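AxyAgu115A (Amphibacillus xylanus NBRC 15112, PDB 6NPS) acts as a family GH115 alpha-glucuronidase, probably hydrolysing glucuronic acid side groups from hemicelluloses such as arabinoglucuronoxylan. Local coordinates at residues 422-428 with 456-460; 486-491 with 503-507; 513-517 with 574-579; 551-556 with 567-572. The protein carries 3 engineered substitutions. All blocks are in the same frame, centred on the assembly; numbering follows the deposited sequence.

Contact 1. Residues 422-428 with 456-460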
loop_
_atom_site.group_PDB
_atom_site.type_symbol
_atom_site.label_atom_id
_atom_site.label_comp_id
_atom_site.label_asym_id
_atom_site.label_seq_id
_atom_site.Cartn_x
_atom_site.Cartn_y
_atom_site.Cartn_z
ATOM N N TRP A 422 26.921 3.290 8.472
ATOM C CA TRP A 422 27.560 2.628 7.343
ATOM C C TRP A 422 28.616 3.532 6.687
ATOM O O TRP A 422 29.812 3.218 6.675
ATOM C CB TRP A 422 26.462 2.222 6.342
ATOM C CG TRP A 422 26.966 1.609 5.084
ATOM C CD1 TRP A 422 27.850 0.582 4.971
ATOM C CD2 TRP A 422 26.598 1.980 3.759
ATOM N NE1 TRP A 422 28.058 0.282 3.648
ATOM C CE2 TRP A 422 27.307 1.131 2.876
ATOM C CE3 TRP A 422 25.752 2.960 3.234
ATOM C CZ2 TRP A 422 27.197 1.224 1.488
ATOM C CZ3 TRP A 422 25.644 3.070 1.834
ATOM C CH2 TRP A 422 26.361 2.200 0.979
ATOM N N ILE A 423 28.168 4.638 6.110
ATOM C CA ILE A 423 29.028 5.613 5.445
ATOM C C ILE A 423 28.649 6.981 5.981
ATOM O O ILE A 423 27.471 7.225 6.268
ATOM C CB ILE A 423 28.859 5.561 3.906
ATOM C CG1 ILE A 423 29.358 4.258 3.335
ATOM C CG2 ILE A 423 29.690 6.617 3.216
ATOM C CD1 ILE A 423 29.280 4.276 1.808
ATOM N N ASN A 424 29.638 7.874 6.114
ATOM C CA ASN A 424 29.414 9.280 6.506
ATOM C C ASN A 424 28.145 9.854 5.878
ATOM O O ASN A 424 27.950 9.783 4.656
ATOM C CB ASN A 424 30.628 10.134 6.071
ATOM C CG ASN A 424 30.452 11.632 6.341
ATOM O OD1 ASN A 424 29.888 12.025 7.351
ATOM N ND2 ASN A 424 30.955 12.473 5.434
ATOM N N SER A 425 27.289 10.458 6.720
ATOM C CA SER A 425 26.123 11.206 6.257
ATOM C C SER A 425 26.027 12.557 6.965
ATOM O O SER A 425 24.940 13.146 7.025
ATOM C CB SER A 425 24.831 10.389 6.468
ATOM O OG SER A 425 24.744 9.987 7.832
ATOM N N SER A 426 27.141 13.050 7.522
ATOM C CA SER A 426 27.215 14.353 8.165
ATOM C C SER A 426 27.734 15.426 7.204
ATOM O O SER A 426 28.451 15.159 6.232
ATOM C CB SER A 426 28.090 14.304 9.417
ATOM O OG SER A 426 27.617 13.261 10.289
ATOM N N TYR A 427 27.362 16.658 7.493
ATOM C CA TYR A 427 27.460 17.754 6.524
ATOM C C TYR A 427 28.117 18.928 7.221
ATOM O O TYR A 427 27.618 19.375 8.253
ATOM C CB TYR A 427 26.035 18.077 6.049
ATOM C CG TYR A 427 25.876 19.116 4.948
ATOM C CD1 TYR A 427 26.536 18.995 3.758
ATOM C CD2 TYR A 427 25.019 20.208 5.138
ATOM C CE1 TYR A 427 26.390 20.012 2.738
ATOM C CE2 TYR A 427 24.849 21.184 4.165
ATOM C CZ TYR A 427 25.518 21.070 2.958
ATOM O OH TYR A 427 25.339 22.050 2.010
ATOM N N LEU A 428 29.214 19.451 6.658
ATOM C CA LEU A 428 30.007 20.452 7.376
ATOM C C LEU A 428 29.223 21.673 7.826
ATOM O O LEU A 428 29.419 22.101 8.979
ATOM C CB LEU A 428 31.218 20.879 6.533
ATOM C CG LEU A 428 32.275 19.789 6.281
ATOM C CD1 LEU A 428 33.626 20.445 5.892
ATOM C CD2 LEU A 428 32.495 18.831 7.460
ATOM N N THR A 456 35.423 6.520 6.312
ATOM C CA THR A 456 34.588 7.487 5.592
ATOM C C THR A 456 34.248 8.719 6.427
ATOM O O THR A 456 33.682 9.682 5.896
ATOM C CB THR A 456 33.273 6.884 5.044
ATOM O OG1 THR A 456 32.290 6.813 6.082
ATOM C CG2 THR A 456 33.513 5.470 4.485
ATOM N N GLN A 457 34.642 8.758 7.695
ATOM C CA GLN A 457 34.420 9.970 8.481
ATOM C C GLN A 457 35.601 10.944 8.448
ATOM O O GLN A 457 35.622 11.878 9.248
ATOM C CB GLN A 457 34.089 9.614 9.942
ATOM C CG GLN A 457 32.999 8.560 10.114
ATOM C CD GLN A 457 31.625 9.068 9.678
ATOM O OE1 GLN A 457 31.437 10.263 9.467
ATOM N NE2 GLN A 457 30.672 8.164 9.539
ATOM N N GLU A 458 36.553 10.777 7.531
ATOM C CA GLU A 458 37.796 11.545 7.612
ATOM C C GLU A 458 37.570 13.035 7.365
ATOM O O GLU A 458 38.177 13.862 8.041
ATOM C CB GLU A 458 38.837 11.001 6.630
ATOM C CG GLU A 458 39.305 9.572 6.913
ATOM C CD GLU A 458 38.390 8.501 6.291
ATOM O OE1 GLU A 458 37.386 8.865 5.626
ATOM O OE2 GLU A 458 38.675 7.292 6.476
ATOM N N LEU A 459 36.703 13.416 6.407
ATOM C CA LEU A 459 36.487 14.853 6.200
ATOM C C LEU A 459 35.817 15.513 7.405
ATOM O O LEU A 459 36.351 16.510 7.916
ATOM C CB LEU A 459 35.672 15.090 4.916
ATOM C CG LEU A 459 35.187 16.531 4.711
ATOM C CD1 LEU A 459 36.398 17.391 4.390
ATOM C CD2 LEU A 459 34.175 16.648 3.577
ATOM N N PRO A 460 34.677 15.027 7.919
ATOM C CA PRO A 460 34.075 15.723 9.071
ATOM C C PRO A 460 34.888 15.577 10.364
ATOM O O PRO A 460 34.847 16.493 11.198
ATOM C CB PRO A 460 32.682 15.092 9.181
ATOM C CG PRO A 460 32.795 13.776 8.540
ATOM C CD PRO A 460 33.840 13.930 7.434
#
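Asn-424 and Gln-457 bring their CA atoms to 5.4 Å where the loop 422-427 runs past the turn and first helical residues of 456-460, each segment leading into a helix: Tyr-427 is the N-cap of helix 428-440, and Gln-457 that of helix 458-469. The single backbone bond of the crossing goes to a side chain: the N-H of Asn-424 meets Thr-456 OG1 at 2.9 Å, nearly straight at 164°. That hydroxyl stands between the backbone N and the carbonyl carbon of its own residue (chi1 81°), which turns it to the passing chain, while Ile-423 lays CG2 against it at 3.9 Å. Asn-424 shows how one buried amide can hold several partners. Its OD1 takes the N-H of Ser-426 at 2.9 Å from above the carbonyl plane, closing an Asx turn, and the same oxygen rests 3.6 Å from CG of the Pro-460 ring. Its ND2 is bonded to Tyr-513 OH, on helix 500-519. Put an alanine here and the Asx turn loses its acceptor, so the loop is likely to become freer to move, with Tyr-513 OH left without its amide partner. Further along, Leu-428 reaches CD2 across to CA of Pro-460 at 3.8 Å, the two side chains at about a right angle. The segments follow strands 405-410 and 446-450, neighbours in the eight-stranded parallel sheet, so two adjacent beta-alpha loops are joined here, an arrangement consistent with the TIM-barrel fold of this family.

Contact 2. Residues 486-491 with 503-507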
loop_
_atom_site.group_PDB
_atom_site.type_symbol
_atom_site.label_atom_id
_atom_site.label_comp_id
_atom_site.label_asym_id
_atom_site.label_seq_id
_atom_site.Cartn_x
_atom_site.Cartn_y
_atom_site.Cartn_z
ATOM N N THR A 486 36.614 22.660 2.867
ATOM C CA THR A 486 36.570 21.463 2.033
ATOM C C THR A 486 37.610 21.556 0.939
ATOM O O THR A 486 38.376 20.610 0.708
ATOM C CB THR A 486 35.157 21.287 1.462
ATOM O OG1 THR A 486 34.237 21.290 2.554
ATOM C CG2 THR A 486 34.972 19.962 0.690
ATOM N N LYS A 487 37.704 22.727 0.292
ATOM C CA LYS A 487 38.654 22.860 -0.799
ATOM C C LYS A 487 40.073 22.741 -0.292
ATOM O O LYS A 487 40.926 22.161 -0.965
ATOM C CB LYS A 487 38.451 24.192 -1.523
ATOM C CG LYS A 487 37.081 24.249 -2.199
ATOM C CD LYS A 487 36.935 25.586 -2.954
ATOM C CE LYS A 487 35.880 25.460 -4.052
ATOM N NZ LYS A 487 34.594 26.127 -3.733
ATOM N N GLN A 488 40.361 23.326 0.872
ATOM C CA GLN A 488 41.688 23.146 1.452
ATOM C C GLN A 488 41.946 21.687 1.816
ATOM O O GLN A 488 43.093 21.196 1.711
ATOM C CB GLN A 488 41.854 24.046 2.691
ATOM C CG GLN A 488 42.071 25.496 2.251
ATOM C CD GLN A 488 42.148 26.503 3.391
ATOM O OE1 GLN A 488 42.802 26.270 4.412
ATOM N NE2 GLN A 488 41.491 27.646 3.204
ATOM N N TRP A 489 40.914 20.985 2.269
ATOM C CA TRP A 489 41.098 19.580 2.599
ATOM C C TRP A 489 41.368 18.763 1.331
ATOM O O TRP A 489 42.206 17.858 1.345
ATOM C CB TRP A 489 39.859 19.075 3.337
ATOM C CG TRP A 489 39.929 17.686 3.880
ATOM C CD1 TRP A 489 40.363 17.302 5.150
ATOM C CD2 TRP A 489 39.476 16.490 3.226
ATOM N NE1 TRP A 489 40.223 15.935 5.287
ATOM C CE2 TRP A 489 39.685 15.415 4.131
ATOM C CE3 TRP A 489 38.910 16.222 1.955
ATOM C CZ2 TRP A 489 39.361 14.089 3.803
ATOM C CZ3 TRP A 489 38.612 14.915 1.621
ATOM C CH2 TRP A 489 38.830 13.856 2.544
ATOM N N ILE A 490 40.676 19.078 0.229
ATOM C CA ILE A 490 40.937 18.403 -1.051
ATOM C C ILE A 490 42.374 18.644 -1.514
ATOM O O ILE A 490 43.063 17.723 -1.965
ATOM C CB ILE A 490 39.914 18.869 -2.100
ATOM C CG1 ILE A 490 38.557 18.305 -1.737
ATOM C CG2 ILE A 490 40.348 18.455 -3.545
ATOM C CD1 ILE A 490 37.397 19.075 -2.379
ATOM N N GLU A 491 42.860 19.882 -1.388
ATOM C CA GLU A 491 44.238 20.183 -1.768
ATOM C C GLU A 491 45.229 19.362 -0.951
ATOM O O GLU A 491 46.249 18.886 -1.476
ATOM C CB GLU A 491 44.510 21.672 -1.573
ATOM C CG GLU A 491 45.793 22.146 -2.220
ATOM C CD GLU A 491 45.685 22.135 -3.727
ATOM O OE1 GLU A 491 46.705 21.885 -4.413
ATOM O OE2 GLU A 491 44.562 22.366 -4.219
ATOM N N LYS A 503 40.035 19.050 -9.103
ATOM C CA LYS A 503 39.778 19.334 -7.692
ATOM C C LYS A 503 38.436 20.009 -7.500
ATOM O O LYS A 503 37.777 19.774 -6.479
ATOM C CB LYS A 503 40.902 20.180 -7.097
ATOM C CG LYS A 503 42.116 19.340 -6.837
ATOM C CD LYS A 503 43.273 20.095 -6.223
ATOM C CE LYS A 503 43.840 21.090 -7.221
ATOM N NZ LYS A 503 45.241 21.483 -6.866
ATOM N N ASP A 504 37.966 20.801 -8.469
ATOM C CA ASP A 504 36.635 21.348 -8.253
ATOM C C ASP A 504 35.575 20.286 -8.475
ATOM O O ASP A 504 34.482 20.376 -7.917
ATOM C CB ASP A 504 36.346 22.562 -9.126
ATOM C CG ASP A 504 35.106 23.342 -8.634
ATOM O OD1 ASP A 504 35.248 24.223 -7.747
ATOM O OD2 ASP A 504 33.984 23.061 -9.108
ATOM N N LYS A 505 35.862 19.274 -9.287
ATOM C CA LYS A 505 34.921 18.174 -9.391
ATOM C C LYS A 505 34.873 17.388 -8.080
ATOM O O LYS A 505 33.785 17.004 -7.628
ATOM C CB LYS A 505 35.295 17.286 -10.574
ATOM C CG LYS A 505 34.983 17.961 -11.937
ATOM C CD LYS A 505 35.469 17.114 -13.104
ATOM C CE LYS A 505 35.115 17.822 -14.414
ATOM N NZ LYS A 505 35.493 16.976 -15.555
ATOM N N VAL A 506 36.035 17.161 -7.447
ATOM C CA VAL A 506 36.037 16.514 -6.125
ATOM C C VAL A 506 35.200 17.322 -5.142
ATOM O O VAL A 506 34.438 16.765 -4.349
ATOM C CB VAL A 506 37.470 16.325 -5.605
ATOM C CG1 VAL A 506 37.431 15.791 -4.132
ATOM C CG2 VAL A 506 38.228 15.368 -6.531
ATOM N N PHE A 507 35.300 18.654 -5.197
ATOM C CA PHE A 507 34.468 19.471 -4.316
ATOM C C PHE A 507 32.976 19.240 -4.579
ATOM O O PHE A 507 32.194 19.075 -3.634
ATOM C CB PHE A 507 34.815 20.953 -4.472
ATOM C CG PHE A 507 33.901 21.840 -3.678
ATOM C CD1 PHE A 507 34.035 21.935 -2.293
ATOM C CD2 PHE A 507 32.846 22.499 -4.287
ATOM C CE1 PHE A 507 33.166 22.708 -1.546
ATOM C CE2 PHE A 507 31.973 23.277 -3.553
ATOM C CZ PHE A 507 32.135 23.379 -2.162
#
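Lys-503 opens the contact with its salt bridge to Glu-491. A bend at chi3 (-68°) turns its end so that NZ reaches OE2 of Glu-491 at 2.9 Å, on the syn lone pair of that oxygen, with a second, weak bond to OE1. On the way, the lysine CG lies 3.8 Å from CG2 of Ile-490, the two side chains sliding past each other in opposite directions. Asp-504 adds only a looser charge: its OD1 is 4.5 Å from NZ of Lys-487, too far for a salt bridge. Val-506 returns to apolar contact, with CG1 3.7 Å from CG1 of Ile-490. Phe-507 then receives Lys-487 over one ring face, NZ standing 4.0 Å from the centroid and 13° off the normal, a clear cation-pi geometry with CE following as a CH-pi partner. Ile-490 CD1 comes to the ring's edge and touches CB of Phe-507 at 3.8 Å, so one isoleucine fills the space between the helices while charge and cation-pi pairs line their partly exposed margins. The segments, on helices 482-494 and 500-519, run at 127° to each other; Leu-555 of helix 537-558 packs on Val-506 from outside the pair, while Trp-489 touches Leu-510, farther along helix 500-519.

Contact 3. Residues 513-517 with 574-579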
loop_
_atom_site.group_PDB
_atom_site.type_symbol
_atom_site.label_atom_id
_atom_site.label_comp_id
_atom_site.label_asym_id
_atom_site.label_seq_id
_atom_site.Cartn_x
_atom_site.Cartn_y
_atom_site.Cartn_z
ATOM N N TYR A 513 27.464 14.711 -2.157
ATOM C CA TYR A 513 26.917 13.531 -1.497
ATOM C C TYR A 513 26.551 13.828 -0.043
ATOM O O TYR A 513 25.545 13.303 0.467
ATOM C CB TYR A 513 27.887 12.329 -1.621
ATOM C CG TYR A 513 28.857 12.097 -0.466
ATOM C CD1 TYR A 513 28.437 11.503 0.724
ATOM C CD2 TYR A 513 30.222 12.413 -0.599
ATOM C CE1 TYR A 513 29.333 11.275 1.782
ATOM C CE2 TYR A 513 31.140 12.189 0.483
ATOM C CZ TYR A 513 30.671 11.621 1.656
ATOM O OH TYR A 513 31.567 11.398 2.720
ATOM N N THR A 514 27.317 14.692 0.646
ATOM C CA THR A 514 27.019 14.889 2.065
ATOM C C THR A 514 25.734 15.684 2.270
ATOM O O THR A 514 25.006 15.430 3.247
ATOM C CB THR A 514 28.196 15.562 2.826
ATOM O OG1 THR A 514 28.599 16.812 2.206
ATOM C CG2 THR A 514 29.403 14.621 2.945
ATOM N N LYS A 515 25.432 16.636 1.374
ATOM C CA LYS A 515 24.146 17.328 1.451
ATOM C C LYS A 515 22.977 16.357 1.286
ATOM O O LYS A 515 22.024 16.369 2.071
ATOM C CB LYS A 515 24.037 18.456 0.389
ATOM C CG LYS A 515 22.823 19.326 0.792
ATOM C CD LYS A 515 22.592 20.523 -0.026
ATOM C CE LYS A 515 21.269 21.209 0.390
ATOM N NZ LYS A 515 21.361 22.231 1.448
ATOM N N ILE A 516 23.037 15.502 0.269
ATOM C CA ILE A 516 21.963 14.535 0.020
ATOM C C ILE A 516 21.868 13.486 1.146
ATOM O O ILE A 516 20.777 13.199 1.658
ATOM C CB ILE A 516 22.162 13.896 -1.365
ATOM C CG1 ILE A 516 21.962 14.966 -2.452
ATOM C CG2 ILE A 516 21.195 12.686 -1.535
ATOM C CD1 ILE A 516 22.770 14.653 -3.676
ATOM N N ALA A 517 23.002 12.927 1.582
ATOM C CA ALA A 517 22.958 11.953 2.668
ATOM C C ALA A 517 22.393 12.555 3.946
ATOM O O ALA A 517 21.664 11.872 4.687
ATOM C CB ALA A 517 24.347 11.370 2.974
ATOM N N PRO A 574 32.528 6.676 -0.549
ATOM C CA PRO A 574 31.431 7.448 0.098
ATOM C C PRO A 574 30.419 8.035 -0.889
ATOM O O PRO A 574 29.217 8.056 -0.595
ATOM C CB PRO A 574 32.166 8.592 0.825
ATOM C CG PRO A 574 33.554 8.227 0.842
ATOM C CD PRO A 574 33.853 7.207 -0.217
ATOM N N THR A 575 30.875 8.623 -2.002
ATOM C CA THR A 575 29.931 9.245 -2.943
ATOM C C THR A 575 29.018 8.210 -3.562
ATOM O O THR A 575 27.790 8.302 -3.474
ATOM C CB THR A 575 30.676 9.984 -4.072
ATOM O OG1 THR A 575 31.498 10.976 -3.493
ATOM C CG2 THR A 575 29.669 10.649 -5.049
ATOM N N VAL A 576 29.613 7.195 -4.172
ATOM C CA VAL A 576 28.838 6.239 -4.939
ATOM C C VAL A 576 28.010 5.383 -4.010
ATOM O O VAL A 576 26.851 5.073 -4.302
ATOM C CB VAL A 576 29.767 5.382 -5.829
ATOM C CG1 VAL A 576 28.969 4.265 -6.511
ATOM C CG2 VAL A 576 30.495 6.269 -6.878
ATOM N N GLY A 577 28.567 5.026 -2.851
ATOM C CA GLY A 577 27.809 4.220 -1.921
ATOM C C GLY A 577 26.538 4.911 -1.492
ATOM O O GLY A 577 25.457 4.330 -1.540
ATOM N N ASN A 578 26.657 6.161 -1.045
ATOM C CA ASN A 578 25.483 6.917 -0.624
ATOM C C ASN A 578 24.534 7.173 -1.790
ATOM O O ASN A 578 23.313 7.010 -1.676
ATOM C CB ASN A 578 25.926 8.267 -0.057
ATOM C CG ASN A 578 26.068 8.252 1.460
ATOM O OD1 ASN A 578 25.128 7.906 2.182
ATOM N ND2 ASN A 578 27.264 8.625 1.947
ATOM N N LEU A 579 25.074 7.640 -2.905
ATOM C CA LEU A 579 24.180 8.131 -3.941
ATOM C C LEU A 579 23.569 7.000 -4.758
ATOM O O LEU A 579 22.441 7.145 -5.246
ATOM C CB LEU A 579 24.915 9.105 -4.855
ATOM C CG LEU A 579 25.336 10.383 -4.116
ATOM C CD1 LEU A 579 25.752 11.386 -5.139
ATOM C CD2 LEU A 579 24.210 10.963 -3.274
#
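Tyr-513 enters the groove on segment 574-579 of helix 564-596 with its CB 4.1 Å from CG of Leu-579. From there the ring passes along the first turn of the opposing segment. CD2 lies 3.5 Å from OG1 of Thr-575, a hydroxyl whose hydrogen bond goes back to Val-571 O. On the other flank, CD1 meets ND2 of Asn-578 at 3.3 Å, obliquely, the ring and amide planes only 20° apart. One ring face looks on the carbonyl oxygen of Pro-574, 3.8 Å above the plane and off towards the rim; CG2 of Thr-514 lies on the other face. At the far end CZ packs on CB of Pro-574, and OH, 3.4 Å from the same carbon, is bonded to the amide of Asn-424. An unusual first torsion (chi1 94°), away from the staggered positions, sets the ring at this tilt. A leucine in its place would probably leave the groove between Pro-574 and Asn-578 partly unfilled and the amide of Asn-424 without its phenolic partner. Asn-578 is itself tied down: ND2 gives a bond of 3.3 Å to Pro-574 O and another to Asn-424 O, while its backbone N reaches Pro-574 O from the opposite face. Beside the tyrosine, Ile-516 CG2 meets CD2 of Leu-579 at 3.9 Å. The segments cross at 29°, and the tyrosine seated among Pro-574, Thr-575, Asn-578 and Leu-579 is a knob-into-hole of a buried helix pair.

Contact 4. Residues 551-556 with 567-572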
loop_
_atom_site.group_PDB
_atom_site.type_symbol
_atom_site.label_atom_id
_atom_site.label_comp_id
_atom_site.label_asym_id
_atom_site.label_seq_id
_atom_site.Cartn_x
_atom_site.Cartn_y
_atom_site.Cartn_z
ATOM N N LEU A 551 30.623 12.422 -12.565
ATOM C CA LEU A 551 31.914 12.987 -12.177
ATOM C C LEU A 551 32.767 11.956 -11.435
ATOM O O LEU A 551 33.983 11.877 -11.640
ATOM C CB LEU A 551 31.736 14.225 -11.280
ATOM C CG LEU A 551 31.022 15.465 -11.806
ATOM C CD1 LEU A 551 30.991 16.556 -10.726
ATOM C CD2 LEU A 551 31.686 15.960 -13.102
ATOM N N ALA A 552 32.152 11.189 -10.545
ATOM C CA ALA A 552 32.913 10.215 -9.772
ATOM C C ALA A 552 33.534 9.176 -10.693
ATOM O O ALA A 552 34.667 8.744 -10.472
ATOM C CB ALA A 552 32.009 9.527 -8.736
ATOM N N GLU A 553 32.828 8.793 -11.759
ATOM C CA GLU A 553 33.413 7.843 -12.702
ATOM C C GLU A 553 34.476 8.475 -13.595
ATOM O O GLU A 553 35.425 7.786 -13.998
ATOM C CB GLU A 553 32.320 7.176 -13.549
ATOM C CG GLU A 553 31.466 6.209 -12.712
ATOM C CD GLU A 553 32.010 4.770 -12.686
ATOM O OE1 GLU A 553 33.244 4.563 -12.771
ATOM O OE2 GLU A 553 31.189 3.829 -12.568
ATOM N N GLU A 554 34.368 9.770 -13.908
ATOM C CA GLU A 554 35.439 10.410 -14.665
ATOM C C GLU A 554 36.733 10.377 -13.870
ATOM O O GLU A 554 37.794 10.009 -14.395
ATOM C CB GLU A 554 35.082 11.860 -14.994
ATOM C CG GLU A 554 33.940 12.055 -15.946
ATOM C CD GLU A 554 33.574 13.536 -16.098
ATOM O OE1 GLU A 554 34.467 14.398 -15.921
ATOM O OE2 GLU A 554 32.391 13.832 -16.389
ATOM N N LEU A 555 36.671 10.770 -12.588
ATOM C CA LEU A 555 37.913 10.818 -11.811
ATOM C C LEU A 555 38.439 9.422 -11.492
ATOM O O LEU A 555 39.651 9.235 -11.352
ATOM C CB LEU A 555 37.707 11.626 -10.523
ATOM C CG LEU A 555 37.248 13.071 -10.759
ATOM C CD1 LEU A 555 36.979 13.772 -9.450
ATOM C CD2 LEU A 555 38.292 13.840 -11.559
ATOM N N TYR A 556 37.542 8.445 -11.328
ATOM C CA TYR A 556 37.941 7.042 -11.152
ATOM C C TYR A 556 38.848 6.592 -12.292
ATOM O O TYR A 556 39.857 5.916 -12.065
ATOM C CB TYR A 556 36.654 6.189 -11.083
ATOM C CG TYR A 556 36.787 4.708 -10.823
ATOM C CD1 TYR A 556 37.029 3.825 -11.865
ATOM C CD2 TYR A 556 36.585 4.177 -9.549
ATOM C CE1 TYR A 556 37.113 2.461 -11.642
ATOM C CE2 TYR A 556 36.674 2.801 -9.305
ATOM C CZ TYR A 556 36.945 1.958 -10.347
ATOM O OH TYR A 556 37.041 0.601 -10.136
ATOM N N TYR A 567 41.837 8.145 -3.639
ATOM C CA TYR A 567 40.621 8.587 -4.313
ATOM C C TYR A 567 39.437 7.676 -3.958
ATOM O O TYR A 567 38.354 8.143 -3.571
ATOM C CB TYR A 567 40.836 8.642 -5.837
ATOM C CG TYR A 567 39.537 8.979 -6.525
ATOM C CD1 TYR A 567 38.956 10.236 -6.371
ATOM C CD2 TYR A 567 38.868 8.037 -7.283
ATOM C CE1 TYR A 567 37.749 10.539 -6.944
ATOM C CE2 TYR A 567 37.660 8.333 -7.857
ATOM C CZ TYR A 567 37.122 9.586 -7.694
ATOM O OH TYR A 567 35.914 9.868 -8.269
ATOM N N PHE A 568 39.638 6.370 -4.046
ATOM C CA PHE A 568 38.544 5.433 -3.804
ATOM C C PHE A 568 38.037 5.516 -2.361
ATOM O O PHE A 568 36.831 5.606 -2.115
ATOM C CB PHE A 568 39.016 4.002 -4.104
ATOM C CG PHE A 568 37.892 3.008 -4.095
ATOM C CD1 PHE A 568 37.249 2.664 -5.280
ATOM C CD2 PHE A 568 37.446 2.444 -2.911
ATOM C CE1 PHE A 568 36.185 1.766 -5.278
ATOM C CE2 PHE A 568 36.372 1.565 -2.901
ATOM C CZ PHE A 568 35.748 1.220 -4.094
ATOM N N ALA A 569 38.947 5.450 -1.385
ATOM C CA ALA A 569 38.511 5.411 0.005
ATOM C C ALA A 569 37.963 6.752 0.484
ATOM O O ALA A 569 37.034 6.777 1.295
ATOM C CB ALA A 569 39.670 4.970 0.898
ATOM N N LEU A 570 38.478 7.870 -0.030
ATOM C CA LEU A 570 38.068 9.176 0.468
ATOM C C LEU A 570 36.926 9.795 -0.332
ATOM O O LEU A 570 36.193 10.636 0.210
ATOM C CB LEU A 570 39.271 10.146 0.464
ATOM C CG LEU A 570 40.421 9.804 1.453
ATOM C CD1 LEU A 570 41.604 10.780 1.374
ATOM C CD2 LEU A 570 39.937 9.704 2.912
ATOM N N VAL A 571 36.807 9.492 -1.626
ATOM C CA VAL A 571 35.840 10.228 -2.440
ATOM C C VAL A 571 34.881 9.249 -3.127
ATOM O O VAL A 571 33.659 9.347 -2.993
ATOM C CB VAL A 571 36.569 11.114 -3.465
ATOM C CG1 VAL A 571 35.548 11.856 -4.330
ATOM C CG2 VAL A 571 37.508 12.078 -2.736
ATOM N N TYR A 572 35.428 8.296 -3.878
ATOM C CA TYR A 572 34.578 7.476 -4.731
ATOM C C TYR A 572 33.641 6.586 -3.910
ATOM O O TYR A 572 32.436 6.535 -4.166
ATOM C CB TYR A 572 35.463 6.635 -5.665
ATOM C CG TYR A 572 34.684 5.860 -6.710
ATOM C CD1 TYR A 572 34.308 6.466 -7.921
ATOM C CD2 TYR A 572 34.342 4.524 -6.498
ATOM C CE1 TYR A 572 33.594 5.732 -8.886
ATOM C CE2 TYR A 572 33.636 3.793 -7.440
ATOM C CZ TYR A 572 33.275 4.399 -8.630
ATOM O OH TYR A 572 32.585 3.679 -9.558
#
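Tyr-567 and Ala-552 join the arms of an antiparallel helical hairpin, helices 537-558 and 564-596, whose segments run at 163° to each other. The tight part is built by tyrosines against the backbone and side chains of the first arm. Tyr-567 OH donates to Ala-552 O at 2.8 Å, in the carbonyl plane and on a lone pair; that oxygen also takes the helical N-H of Tyr-556, so two donors hold it. The ring's CZ packs against CB of Leu-555 at 3.5 Å, a side chain that crosses it at about a right angle. Tyr-572, with CG turned opposite its backbone N (chi1 -173°), directs its ring at the other arm, CD1 lying 3.4 Å from Ala-552 O at the ring's edge. Over one of its faces stands Tyr-556, CD2 being 3.3 Å above the centre; the two planes lie at 42°, which is neither stack nor edge-to-face. Phe-568 makes a looser but still buried contact, its CD1 4.1 Å from CE2 of Tyr-556 with the two rings meeting at their edges. Towards solvent the packing thins. Partly exposed Tyr-556 turns its hydroxyl to Glu-622 of helix 601-629, and exposed Glu-553 curls back at chi2, its OE2 3.3 Å from Tyr-572 OH, its bent chain covering little of the opposite arm. In the second arm, residues 568-572 form a wider pi-type turn: Tyr-567 O accepts from Val-571 N at 2.8 Å and from Tyr-572 N, the two donors reaching it from opposite faces of its plane.

How the contacts relate
Taken together, the four contacts trace a passage from the middle of the chain outwards. Contacts 1 and 3 are fully buried and interlock: Asn-424 supplies both an amide donor and a backbone acceptor to the pair 513-517 with 574-579, so polar bonds are spent inside. Contact 2 is partly buried and uses charges at its margins, whereas contact 4, mostly buried although its centre lies about 20 Å from that of the chain, relies on aromatic rings with one exposed glutamate. Helix 500-519 serves contacts 2 and 3, and helix 564-596 serves contacts 3 and 4. A salt bridge, Lys-505 to Glu-554, ties contact 2 to contact 4, and Trp-489 packs on Leu-459 of contact 1.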